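Local coordinates for protein ferritin (Mycoplasma penetrans, PDB 7DIE) that probably oxidises and stores iron in a 24-subunit ferritin cage, with atypical ferroxidase centres and B-channels as the route of ferrous iron uptake, at residues Ser17-Val22 against Gln129-Asp134; Glu23-Asn28 against Leu99-Lys104; Leu29-Ala34 against Asp55-His60; Thr35-Lys38 against Asn44-Ala47; Phe49-Ser54 against Leu139-Asp144. All blocks are in the same frame, centred on the assembly; numbering follows the deposited sequence. Where two conformers were deposited one is given.

Contact 1: Ser17-Val22 against Gln129-Asp134. With FE (Fe (III) ion), chain G.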
# COMPACT_ATOMS: atom_id res chain seq x y z
N SER A 17 6.85 -36.37 38.35
CA SER A 17 8.27 -36.11 38.42
C SER A 17 9.07 -37.24 37.78
O SER A 17 10.04 -36.99 37.05
CB SER A 17 8.63 -35.92 39.90
OG SER A 17 9.71 -35.06 40.11
N LYS A 18 8.68 -38.49 38.03
CA LYS A 18 9.39 -39.60 37.40
C LYS A 18 9.22 -39.57 35.89
O LYS A 18 10.16 -39.86 35.15
CB LYS A 18 8.89 -40.94 37.95
CG LYS A 18 9.53 -42.13 37.26
CD LYS A 18 9.03 -43.46 37.79
CE LYS A 18 9.86 -44.61 37.24
NZ LYS A 18 9.40 -45.93 37.75
N HIS A 19 8.03 -39.22 35.41
CA HIS A 19 7.89 -39.16 33.97
C HIS A 19 8.73 -38.04 33.36
O HIS A 19 9.27 -38.19 32.26
CB HIS A 19 6.43 -39.00 33.56
CG HIS A 19 6.27 -39.03 32.08
ND1 HIS A 19 6.57 -40.15 31.34
CD2 HIS A 19 6.00 -38.04 31.20
CE1 HIS A 19 6.44 -39.87 30.06
NE2 HIS A 19 6.09 -38.60 29.95
N TYR A 20 8.87 -36.91 34.06
CA TYR A 20 9.82 -35.89 33.60
C TYR A 20 11.21 -36.50 33.43
O TYR A 20 11.88 -36.28 32.41
CB TYR A 20 9.87 -34.72 34.58
CG TYR A 20 10.78 -33.57 34.15
CD1 TYR A 20 12.16 -33.66 34.29
CD2 TYR A 20 10.26 -32.38 33.65
CE1 TYR A 20 13.00 -32.63 33.90
CE2 TYR A 20 11.09 -31.32 33.27
CZ TYR A 20 12.47 -31.46 33.40
OH TYR A 20 13.33 -30.43 33.03
N ASN A 21 11.66 -37.28 34.42
CA ASN A 21 12.98 -37.90 34.31
C ASN A 21 13.04 -38.86 33.13
O ASN A 21 14.10 -39.03 32.52
CB ASN A 21 13.34 -38.64 35.61
CG ASN A 21 13.78 -37.70 36.71
OD1 ASN A 21 14.97 -37.41 36.85
ND2 ASN A 21 12.82 -37.18 37.48
N VAL A 22 11.93 -39.53 32.80
CA VAL A 22 11.94 -40.45 31.67
C VAL A 22 12.02 -39.70 30.35
O VAL A 22 12.73 -40.11 29.42
CB VAL A 22 10.71 -41.38 31.73
CG1 VAL A 22 10.60 -42.21 30.45
CG2 VAL A 22 10.80 -42.30 32.96
N GLN A 129 -3.26 -36.14 28.90
CA GLN A 129 -3.87 -36.46 27.60
C GLN A 129 -3.02 -35.97 26.44
O GLN A 129 -2.91 -36.65 25.41
CB GLN A 129 -5.28 -35.87 27.52
CG GLN A 129 -6.27 -36.50 28.52
CD GLN A 129 -6.19 -38.02 28.52
OE1 GLN A 129 -6.56 -38.66 27.55
NE2 GLN A 129 -5.70 -38.60 29.62
N TRP A 130 -2.39 -34.80 26.58
CA TRP A 130 -1.48 -34.34 25.53
C TRP A 130 -0.37 -35.35 25.28
O TRP A 130 0.04 -35.58 24.14
CB TRP A 130 -0.86 -32.98 25.91
CG TRP A 130 0.06 -32.43 24.82
CD1 TRP A 130 -0.31 -31.61 23.79
CD2 TRP A 130 1.45 -32.71 24.64
NE1 TRP A 130 0.78 -31.34 22.99
CE2 TRP A 130 1.87 -32.02 23.49
CE3 TRP A 130 2.40 -33.48 25.35
CZ2 TRP A 130 3.18 -32.06 23.02
CZ3 TRP A 130 3.70 -33.53 24.87
CH2 TRP A 130 4.08 -32.82 23.72
N PHE A 131 0.12 -35.98 26.35
CA PHE A 131 1.22 -36.92 26.26
C PHE A 131 0.77 -38.25 25.71
O PHE A 131 1.53 -38.92 25.00
CB PHE A 131 1.85 -37.12 27.65
CG PHE A 131 2.56 -35.92 28.16
CD1 PHE A 131 1.86 -34.91 28.81
CD2 PHE A 131 3.93 -35.78 27.96
CE1 PHE A 131 2.52 -33.78 29.27
CE2 PHE A 131 4.61 -34.63 28.43
CZ PHE A 131 3.90 -33.64 29.08
N VAL A 132 -0.45 -38.68 26.06
CA VAL A 132 -1.02 -39.87 25.44
C VAL A 132 -1.02 -39.73 23.93
O VAL A 132 -0.57 -40.62 23.19
CB VAL A 132 -2.44 -40.14 25.96
CG1 VAL A 132 -3.09 -41.26 25.11
CG2 VAL A 132 -2.46 -40.51 27.45
N LYS A 133 -1.51 -38.59 23.43
CA LYS A 133 -1.55 -38.38 21.99
C LYS A 133 -0.15 -38.25 21.41
O LYS A 133 0.17 -38.89 20.40
CB LYS A 133 -2.40 -37.14 21.67
CG LYS A 133 -2.67 -36.92 20.18
CD LYS A 133 -3.63 -35.75 19.97
CE LYS A 133 -3.94 -35.52 18.49
NZ LYS A 133 -4.56 -36.73 17.86
N ASP A 134 0.70 -37.43 22.03
CA ASP A 134 1.99 -37.14 21.41
C ASP A 134 2.96 -38.30 21.52
O ASP A 134 3.85 -38.42 20.67
CB ASP A 134 2.62 -35.90 22.02
CG ASP A 134 3.68 -35.29 21.10
OD1 ASP A 134 3.30 -34.80 20.03
OD2 ASP A 134 4.87 -35.35 21.42
FE FE G . 6.92 -35.06 21.00
O HOH W 1 6.05 -32.86 20.67
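The rings of H19 and F131 meet as an offset edge-to-face pair, their planes 89° apart and their centroids separated by 5.8 Å. H19 presents the edge: its NE2 comes closest, 4.1 Å from CD2 of F131, and that carbon lies near the imidazole plane. The opposite face of F131 is taken by its sequence neighbour W130, whose CE3 sits 3.6 Å above the centre of the phenyl ring. The indole is itself flanked, since CB of D134 lies 3.7 Å over one of its faces, toward the rim. W130 thus lies between F131 and D134, an iron ligand.

With CG of H19 anti to the backbone N (chi1 -176°), the imidazole extends into the bundle, yet both of its nitrogens find partners beyond the two segments: NE2 bonds to E23 and ND1 to S108. These two bonds should fix the ring's rotation and hold the edge that F131 receives. OD2 of D134 binds the iron ion at 2.1 Å, with D55, H60 and D138 of the same chain and a water completing the site.

The contact is sparse, burying just 61 Å², because the two helices lie diagonally across the ferritin four-helix bundle: the closest CA atoms, those of H19 and F131, are 10.4 Å apart. Side chains from the other two long helices close around the pair, H19 resting on V109 of helix 91-118 and both rings on L64 of helix 43-70.

Contact 2: Glu23-Asn28 against Leu99-Lys104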
# COMPACT_ATOMS: atom_id res chain seq x y z
N GLU A 23 11.29 -38.57 30.23
CA GLU A 23 11.42 -37.76 29.01
C GLU A 23 12.83 -37.17 28.89
O GLU A 23 13.38 -37.07 27.78
CB GLU A 23 10.39 -36.63 29.01
CG GLU A 23 8.93 -37.10 29.11
CD GLU A 23 8.31 -37.39 27.74
OE1 GLU A 23 9.07 -37.58 26.76
OE2 GLU A 23 7.06 -37.43 27.66
N LEU A 24 13.42 -36.76 30.01
CA LEU A 24 14.79 -36.25 29.99
C LEU A 24 15.78 -37.37 29.69
O LEU A 24 16.80 -37.14 29.03
CB LEU A 24 15.12 -35.58 31.34
CG LEU A 24 16.55 -35.09 31.55
CD1 LEU A 24 16.97 -34.12 30.43
CD2 LEU A 24 16.68 -34.43 32.95
N CYS A 25 15.51 -38.58 30.18
CA CYS A 25 16.39 -39.68 29.84
C CYS A 25 16.40 -39.89 28.33
O CYS A 25 17.46 -40.07 27.72
CB CYS A 25 15.94 -40.95 30.58
SG CYS A 25 17.00 -42.38 30.28
N ALA A 26 15.22 -39.78 27.71
CA ALA A 26 15.12 -39.89 26.25
C ALA A 26 15.88 -38.76 25.57
O ALA A 26 16.64 -39.01 24.63
CB ALA A 26 13.64 -39.87 25.83
N ALA A 27 15.69 -37.52 26.04
CA ALA A 27 16.43 -36.39 25.47
C ALA A 27 17.92 -36.62 25.57
O ALA A 27 18.65 -36.46 24.58
CB ALA A 27 16.05 -35.09 26.20
N ASN A 28 18.39 -36.99 26.77
CA ASN A 28 19.81 -37.27 26.98
C ASN A 28 20.31 -38.36 26.06
O ASN A 28 21.41 -38.26 25.51
CB ASN A 28 20.04 -37.67 28.45
CG ASN A 28 20.01 -36.47 29.38
OD1 ASN A 28 20.27 -35.35 28.94
ND2 ASN A 28 19.72 -36.70 30.66
N LEU A 99 14.48 -46.85 19.58
CA LEU A 99 13.16 -47.46 19.63
C LEU A 99 12.84 -47.99 21.03
O LEU A 99 11.71 -47.83 21.51
CB LEU A 99 13.08 -48.60 18.60
CG LEU A 99 11.72 -49.23 18.36
CD1 LEU A 99 10.75 -48.19 17.82
CD2 LEU A 99 11.84 -50.40 17.38
N LYS A 100 13.81 -48.63 21.68
CA LYS A 100 13.58 -49.10 23.05
C LYS A 100 13.29 -47.94 23.99
O LYS A 100 12.40 -48.03 24.85
CB LYS A 100 14.80 -49.88 23.56
CG LYS A 100 15.00 -51.23 22.92
CD LYS A 100 16.31 -51.87 23.40
CE LYS A 100 16.85 -52.82 22.33
NZ LYS A 100 18.31 -53.07 22.49
N MET A 101 14.01 -46.84 23.83
CA MET A 101 13.83 -45.69 24.72
C MET A 101 12.46 -45.07 24.54
O MET A 101 11.74 -44.83 25.51
CB MET A 101 14.92 -44.66 24.45
CG MET A 101 14.76 -43.39 25.27
SD MET A 101 15.30 -43.68 26.97
CE MET A 101 13.80 -43.37 27.90
N GLU A 102 12.08 -44.77 23.29
CA GLU A 102 10.79 -44.11 23.09
C GLU A 102 9.65 -45.03 23.50
O GLU A 102 8.62 -44.57 24.02
CB GLU A 102 10.63 -43.68 21.63
CG GLU A 102 9.54 -42.64 21.44
CD GLU A 102 9.78 -41.39 22.29
OE1 GLU A 102 10.90 -40.86 22.30
OE2 GLU A 102 8.83 -40.93 22.94
N SER A 103 9.81 -46.33 23.29
CA SER A 103 8.79 -47.25 23.75
C SER A 103 8.64 -47.17 25.27
O SER A 103 7.51 -47.24 25.79
CB SER A 103 9.10 -48.67 23.27
OG SER A 103 8.13 -49.57 23.77
N LYS A 104 9.74 -46.98 26.00
CA LYS A 104 9.63 -46.81 27.44
C LYS A 104 8.99 -45.48 27.82
O LYS A 104 8.28 -45.42 28.84
CB LYS A 104 10.99 -46.93 28.13
CG LYS A 104 11.60 -48.33 28.05
CD LYS A 104 13.01 -48.35 28.64
CE LYS A 104 13.66 -49.73 28.54
NZ LYS A 104 12.86 -50.81 29.22
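Apolar packing between A26 and M101 carries this contact. The helices approach so closely, with 6.1 Å between the CA atoms of this pair, that the methionine lies flat against the backbone of its partner: CG of M101 is 3.7 Å from both CA and CB of A26. A chi1 of 176° carries M101 out across the gap; bends at chi2 and chi3 then lay the thioether along 23-28, where CE passes 3.9 Å from the N of A26. So deep an approach is consistent with the small side chain of A26.

Sulfur meets sulfur beside it, SG of C25 standing 3.9 Å from SD of M101. This is a van der Waals contact, and C25 also touches P83 in the loop outside the bundle.

In the ferritin four-helix bundle, helices 10-39 and 91-118 are antiparallel neighbours, and the centre of this contact lies about 4 Å from the centre of the chain.

The ionic component involves no direct bond between the segments. OE1 of E23 and OE2 of E102 come within 5.1 Å of each other, two like charges probably offset by K56 of helix 43-70, which forms a salt bridge to each. The remaining carboxylate oxygens are also engaged: OE2 of E23 bonds to H19 and to the iron ligand H60, while OE1 of E102 bonds to the hydroxyl of Y30.

Contact 3: Leu29-Ala34 against Asp55-His60. With FE (Fe (III) ion), chain G.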
# COMPACT_ATOMS: atom_id res chain seq x y z
N LEU A 29 19.54 -39.44 25.90
CA LEU A 29 19.94 -40.49 24.97
C LEU A 29 20.00 -39.98 23.54
O LEU A 29 20.96 -40.26 22.80
CB LEU A 29 18.99 -41.69 25.08
CG LEU A 29 19.34 -42.79 24.06
CD1 LEU A 29 20.69 -43.44 24.38
CD2 LEU A 29 18.24 -43.83 23.93
N TYR A 30 19.00 -39.19 23.13
CA TYR A 30 18.96 -38.74 21.74
C TYR A 30 20.11 -37.79 21.41
O TYR A 30 20.67 -37.84 20.31
CB TYR A 30 17.60 -38.07 21.42
CG TYR A 30 16.43 -39.03 21.59
CD1 TYR A 30 16.63 -40.41 21.52
CD2 TYR A 30 15.13 -38.57 21.85
CE1 TYR A 30 15.57 -41.31 21.69
CE2 TYR A 30 14.06 -39.46 22.02
CZ TYR A 30 14.30 -40.83 21.94
OH TYR A 30 13.28 -41.75 22.11
N PHE A 31 20.50 -36.93 22.35
CA PHE A 31 21.66 -36.09 22.07
C PHE A 31 22.93 -36.93 21.99
O PHE A 31 23.81 -36.66 21.16
CB PHE A 31 21.79 -34.99 23.13
CG PHE A 31 20.69 -33.95 23.04
CD1 PHE A 31 20.46 -33.28 21.84
CD2 PHE A 31 19.89 -33.66 24.13
CE1 PHE A 31 19.45 -32.32 21.74
CE2 PHE A 31 18.88 -32.72 24.04
CZ PHE A 31 18.66 -32.04 22.83
N HIS A 32 23.06 -37.95 22.84
CA HIS A 32 24.16 -38.90 22.70
C HIS A 32 24.12 -39.58 21.33
O HIS A 32 25.12 -39.61 20.60
CB HIS A 32 24.10 -39.94 23.83
CG HIS A 32 25.05 -41.09 23.65
ND1 HIS A 32 26.42 -40.95 23.75
CD2 HIS A 32 24.81 -42.39 23.37
CE1 HIS A 32 26.99 -42.13 23.53
NE2 HIS A 32 26.04 -43.02 23.31
N LEU A 33 22.95 -40.11 20.96
CA LEU A 33 22.80 -40.82 19.69
C LEU A 33 23.03 -39.89 18.50
O LEU A 33 23.44 -40.35 17.43
CB LEU A 33 21.42 -41.46 19.62
CG LEU A 33 21.20 -42.61 20.60
CD1 LEU A 33 19.89 -43.34 20.30
CD2 LEU A 33 22.38 -43.59 20.60
N ALA A 34 22.76 -38.59 18.65
CA ALA A 34 23.10 -37.66 17.58
C ALA A 34 24.60 -37.67 17.32
O ALA A 34 25.04 -37.75 16.17
CB ALA A 34 22.61 -36.25 17.93
N ASP A 55 12.78 -31.48 21.00
CA ASP A 55 11.33 -31.54 21.21
C ASP A 55 10.99 -32.04 22.60
O ASP A 55 10.07 -31.53 23.25
CB ASP A 55 10.67 -32.43 20.15
CG ASP A 55 9.22 -32.75 20.49
OD1 ASP A 55 8.40 -31.82 20.45
OD2 ASP A 55 8.91 -33.92 20.82
N LYS A 56 11.72 -33.06 23.08
CA LYS A 56 11.47 -33.50 24.46
C LYS A 56 11.64 -32.34 25.44
O LYS A 56 10.85 -32.19 26.37
CB LYS A 56 12.42 -34.65 24.84
CG LYS A 56 12.19 -35.96 24.08
CD LYS A 56 10.74 -36.44 24.20
CE LYS A 56 10.54 -37.86 23.62
NZ LYS A 56 9.13 -38.34 23.83
N GLN A 57 12.66 -31.51 25.22
CA GLN A 57 12.85 -30.36 26.12
C GLN A 57 11.72 -29.35 25.97
O GLN A 57 11.12 -28.92 26.96
CB GLN A 57 14.18 -29.67 25.82
CG GLN A 57 15.44 -30.52 25.99
CD GLN A 57 16.64 -29.81 25.39
OE1 GLN A 57 16.52 -29.12 24.39
NE2 GLN A 57 17.80 -29.96 26.02
N SER A 58 11.45 -28.92 24.74
CA SER A 58 10.60 -27.76 24.55
C SER A 58 9.12 -28.08 24.64
O SER A 58 8.31 -27.18 24.92
CB SER A 58 10.91 -27.12 23.19
OG SER A 58 10.45 -27.97 22.16
N ALA A 59 8.73 -29.32 24.41
CA ALA A 59 7.31 -29.67 24.40
C ALA A 59 6.91 -30.59 25.55
O ALA A 59 5.82 -30.42 26.09
CB ALA A 59 6.94 -30.33 23.07
N HIS A 60 7.76 -31.53 25.95
CA HIS A 60 7.37 -32.50 26.98
C HIS A 60 7.78 -32.02 28.37
O HIS A 60 6.93 -31.78 29.23
CB HIS A 60 8.00 -33.86 26.69
CG HIS A 60 7.51 -34.48 25.41
ND1 HIS A 60 6.76 -35.64 25.38
CD2 HIS A 60 7.64 -34.08 24.12
CE1 HIS A 60 6.46 -35.94 24.13
NE2 HIS A 60 6.97 -35.00 23.35
FE FE G . 6.92 -35.06 21.00
O HOH W 1 6.05 -32.86 20.67
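Two loosely packed pairs, Y30 with K56 and F31 with Q57, join helices 10-39 and 43-70, consecutive antiparallel members of the bundle; no hydrogen bond links the segments. CE of K56 reaches the edge of the Y30 ring, 4.2 Å from CE2 and near its plane. The F31 ring and the Q57 amide are inclined by 53°, NE2 of Q57 lying 3.6 Å from CE2 of F31. This second pair faces a neighbouring subunit, where F31 packs on Y20 and Q57 on its own counterpart Q57.

The end of the K56 chain runs into the bundle. CG lies beside the backbone N (chi1 -67°) and the chain bends at chi2, bringing CD 3.9 Å above the centre of the H60 imidazole. Its NZ is held by E102, E23 and D138, while Y30 OH bonds to E102.

A wider pi-type turn at 56-60 interrupts the regular helix just where H60 is presented. NE2 of H60 and OD2 of D55 bind the iron ion. With D134 and D138 they form a carboxylate and histidine iron site inside a four-helix bundle, as in ferroxidase centres of ferritins, though of atypical make-up.

Contact 4: Thr35-Lys38 against Asn44-Ala47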
# COMPACT_ATOMS: atom_id res chain seq x y z
N THR A 35 25.42 -37.61 18.38
CA THR A 35 26.87 -37.60 18.17
C THR A 35 27.36 -38.94 17.64
O THR A 35 28.27 -38.99 16.79
CB THR A 35 27.62 -37.20 19.45
OG1 THR A 35 27.46 -38.21 20.47
CG2 THR A 35 27.09 -35.86 19.98
N VAL A 36 26.77 -40.05 18.10
CA VAL A 36 27.16 -41.36 17.58
C VAL A 36 26.82 -41.46 16.10
O VAL A 36 27.65 -41.86 15.27
CB VAL A 36 26.49 -42.48 18.39
CG1 VAL A 36 26.77 -43.83 17.72
CG2 VAL A 36 26.98 -42.43 19.85
N SER A 37 25.58 -41.07 15.74
CA SER A 37 25.12 -41.14 14.35
C SER A 37 26.03 -40.32 13.44
O SER A 37 26.40 -40.76 12.34
CB SER A 37 23.69 -40.59 14.26
OG SER A 37 22.77 -41.43 14.96
N LYS A 38 26.39 -39.11 13.88
CA LYS A 38 27.26 -38.26 13.07
C LYS A 38 28.62 -38.91 12.86
O LYS A 38 29.16 -38.92 11.75
CB LYS A 38 27.42 -36.89 13.74
CG LYS A 38 28.35 -35.93 12.97
CD LYS A 38 27.77 -35.58 11.62
CE LYS A 38 28.70 -34.68 10.81
NZ LYS A 38 28.24 -34.55 9.38
N ASN A 44 22.20 -36.55 8.63
CA ASN A 44 20.76 -36.28 8.74
C ASN A 44 20.12 -37.08 9.88
O ASN A 44 19.23 -36.58 10.57
CB ASN A 44 20.06 -36.58 7.42
CG ASN A 44 20.22 -35.47 6.41
OD1 ASN A 44 20.50 -34.33 6.77
ND2 ASN A 44 20.07 -35.81 5.14
N VAL A 45 20.54 -38.33 10.07
CA VAL A 45 20.08 -39.07 11.24
C VAL A 45 20.50 -38.34 12.51
O VAL A 45 19.74 -38.24 13.48
CB VAL A 45 20.61 -40.51 11.22
CG1 VAL A 45 20.12 -41.26 12.47
CG2 VAL A 45 20.13 -41.23 9.97
N ALA A 46 21.72 -37.79 12.52
CA ALA A 46 22.17 -37.02 13.68
C ALA A 46 21.26 -35.82 13.93
O ALA A 46 20.87 -35.54 15.07
CB ALA A 46 23.62 -36.57 13.46
N ALA A 47 20.91 -35.09 12.86
CA ALA A 47 20.02 -33.94 13.00
C ALA A 47 18.64 -34.35 13.47
O ALA A 47 17.98 -33.63 14.23
CB ALA A 47 19.93 -33.19 11.66
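S37 and A46 bring the two helix backbones to within 5.1 Å, CA to CA, close enough that side-chain atoms rest directly on the opposing main chain. CB of S37 lies 3.8 Å from the N of A46. In return, the methyl of A46 settles between the N and CB of K38, at 3.8 Å from each. The hydroxyl of S37 meets V45, its OG being 3.6 Å from CG1. That oxygen stands beside its own backbone N (chi1 -65°), which turns it back along the helix to bond with the carbonyl of L33; its polar need is thereby met within helix 10-39, and V45 can cover it with a methyl.

The contact lies near the turn of an alpha-alpha hairpin, in which helix 10-39 passes through a few residues into helix 43-70, the first two helices of the ferritin bundle. Beyond the hairpin, V45 packs on I91 and on I159 and V163 of the short helix 156-164, while E160 accepts bonds from the backbone N atoms of N44 and V45.

Only the base of K38 belongs to this packing. The chain bends at chi2 (64°) and then runs out straight, carrying NZ away from A46 to a salt bridge with D43 and a hydrogen bond with D144 of a neighbouring subunit. Both aspartates are iron-binding residues.

Contact 5: Phe49-Ser54 against Leu139-Asp144. With FE (Fe (III) ion), chain N.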
# COMPACT_ATOMS: atom_id res chain seq x y z
N PHE A 49 18.03 -36.82 15.51
CA PHE A 49 18.10 -37.03 16.95
C PHE A 49 18.17 -35.71 17.69
O PHE A 49 17.61 -35.57 18.78
CB PHE A 49 19.27 -37.94 17.31
CG PHE A 49 18.94 -39.39 17.15
CD1 PHE A 49 17.92 -39.97 17.90
CD2 PHE A 49 19.62 -40.18 16.23
CE1 PHE A 49 17.59 -41.31 17.74
CE2 PHE A 49 19.31 -41.53 16.07
CZ PHE A 49 18.29 -42.09 16.83
N VAL A 50 18.85 -34.71 17.12
CA VAL A 50 18.85 -33.40 17.77
C VAL A 50 17.43 -32.85 17.83
O VAL A 50 17.02 -32.27 18.85
CB VAL A 50 19.80 -32.43 17.04
CG1 VAL A 50 19.62 -31.02 17.60
CG2 VAL A 50 21.25 -32.87 17.23
N LYS A 51 16.68 -33.01 16.75
CA LYS A 51 15.30 -32.54 16.73
C LYS A 51 14.46 -33.27 17.78
O LYS A 51 13.68 -32.64 18.51
CB LYS A 51 14.69 -32.74 15.35
CG LYS A 51 13.21 -32.33 15.25
CD LYS A 51 12.60 -32.79 13.92
CE LYS A 51 11.07 -32.71 13.95
NZ LYS A 51 10.45 -32.99 12.61
N MET A 52 14.63 -34.59 17.89
CA MET A 52 13.85 -35.35 18.86
C MET A 52 14.18 -34.92 20.29
O MET A 52 13.28 -34.73 21.12
CB MET A 52 14.09 -36.86 18.69
CG MET A 52 13.62 -37.46 17.37
SD MET A 52 11.87 -37.25 17.06
CE MET A 52 11.14 -38.27 18.34
N GLY A 53 15.47 -34.78 20.60
CA GLY A 53 15.85 -34.36 21.94
C GLY A 53 15.40 -32.95 22.25
O GLY A 53 14.95 -32.66 23.36
N SER A 54 15.50 -32.04 21.27
CA SER A 54 15.04 -30.68 21.50
C SER A 54 13.53 -30.65 21.73
O SER A 54 13.04 -29.87 22.56
CB SER A 54 15.42 -29.78 20.32
OG SER A 54 16.83 -29.78 20.16
N LEU A 139 6.77 -42.06 19.00
CA LEU A 139 7.14 -43.44 18.71
C LEU A 139 7.03 -43.73 17.21
O LEU A 139 7.88 -44.42 16.64
CB LEU A 139 6.27 -44.41 19.52
CG LEU A 139 6.64 -45.90 19.39
CD1 LEU A 139 8.11 -46.14 19.75
CD2 LEU A 139 5.73 -46.77 20.26
N GLU A 140 6.03 -43.16 16.55
CA GLU A 140 5.92 -43.36 15.10
C GLU A 140 7.14 -42.80 14.37
O GLU A 140 7.65 -43.43 13.43
CB GLU A 140 4.65 -42.71 14.55
CG GLU A 140 4.47 -42.97 13.06
CD GLU A 140 3.25 -42.29 12.48
OE1 GLU A 140 3.11 -41.06 12.65
OE2 GLU A 140 2.42 -43.00 11.89
N GLU A 141 7.60 -41.62 14.77
CA GLU A 141 8.76 -41.00 14.12
C GLU A 141 10.00 -41.87 14.26
O GLU A 141 10.73 -42.09 13.29
CB GLU A 141 9.02 -39.62 14.74
CG GLU A 141 8.08 -38.53 14.25
CD GLU A 141 8.77 -37.60 13.26
OE1 GLU A 141 8.72 -37.86 12.04
OE2 GLU A 141 9.38 -36.61 13.72
N ILE A 142 10.28 -42.33 15.47
CA ILE A 142 11.46 -43.17 15.66
C ILE A 142 11.27 -44.51 14.97
O ILE A 142 12.19 -45.03 14.32
CB ILE A 142 11.75 -43.31 17.16
CG1 ILE A 142 12.37 -42.00 17.64
CG2 ILE A 142 12.68 -44.50 17.44
CD1 ILE A 142 12.34 -41.81 19.09
N SER A 143 10.07 -45.08 15.08
CA SER A 143 9.73 -46.32 14.39
C SER A 143 9.93 -46.22 12.88
O SER A 143 10.43 -47.16 12.24
CB SER A 143 8.28 -46.70 14.71
OG SER A 143 7.96 -47.98 14.22
N ASP A 144 9.55 -45.08 12.28
CA ASP A 144 9.74 -44.92 10.83
C ASP A 144 11.22 -44.97 10.47
O ASP A 144 11.62 -45.63 9.50
CB ASP A 144 9.11 -43.61 10.35
CG ASP A 144 7.58 -43.67 10.30
OD1 ASP A 144 7.00 -44.75 10.53
OD2 ASP A 144 6.96 -42.62 10.06
FE FE N . 6.18 -46.10 9.52
O HOH W 2 7.31 -47.98 10.16
O HOH W 3 6.51 -45.90 7.67
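Helices 43-70 and 122-150 of the ferritin four-helix bundle run antiparallel beside the iron site, joined here by M52 with I142 and K51 with E141. The segment axes are 11.9 Å apart at an angle of 165°, so long side chains must bridge the gap. M52 does so by bending at both chi2 and chi3, which brings CE to 3.8 Å from CD1 of I142. Y30 of helix 10-39 touches both side chains and extends this apolar layer.

Toward the surface, K51 stretches out fully, and its NZ forms a long salt bridge of 3.9 Å with OE2 of E141. The two side chains meet nearly at right angles. K166, near the last modelled residue, provides firmer partners for both, its carbonyl accepting from NZ of K51 and its NZ pairing with OE1 of E141.

In this bundle segment 139-144 of helix 122-150 also carries iron ligands on more than one side: E140 and E141 are ligands seen elsewhere for this protein, whereas D144 binds an iron ion here. Its OD1 holds the metal at 1.9 Å, with two waters on the ion, and also accepts a bond from K38 of a neighbouring subunit. E140 forms a salt bridge to K70 of another subunit.

In the fold
Contacts 1, 2 and 3 form the buried centre and all use helix 10-39, pairing it with a different long helix each time; contact 5 joins helices 43-70 and 122-150 and is partly exposed through its ion pair. Contact 4, also buried, lies about 17 Å from the chain centre at the bundle end and repeats the helix pair of contact 3 with much closer backbones. Chemistry follows place: rings cross the bundle diagonal in contact 1, a methionine lies over an alanine and beside a cysteine in contact 2, and contact 3 sets a lysine and an amide against aromatic rings. Contacts 1 and 3 share an iron ion, while K38 and D144 pair contacts 4 and 5 across subunits.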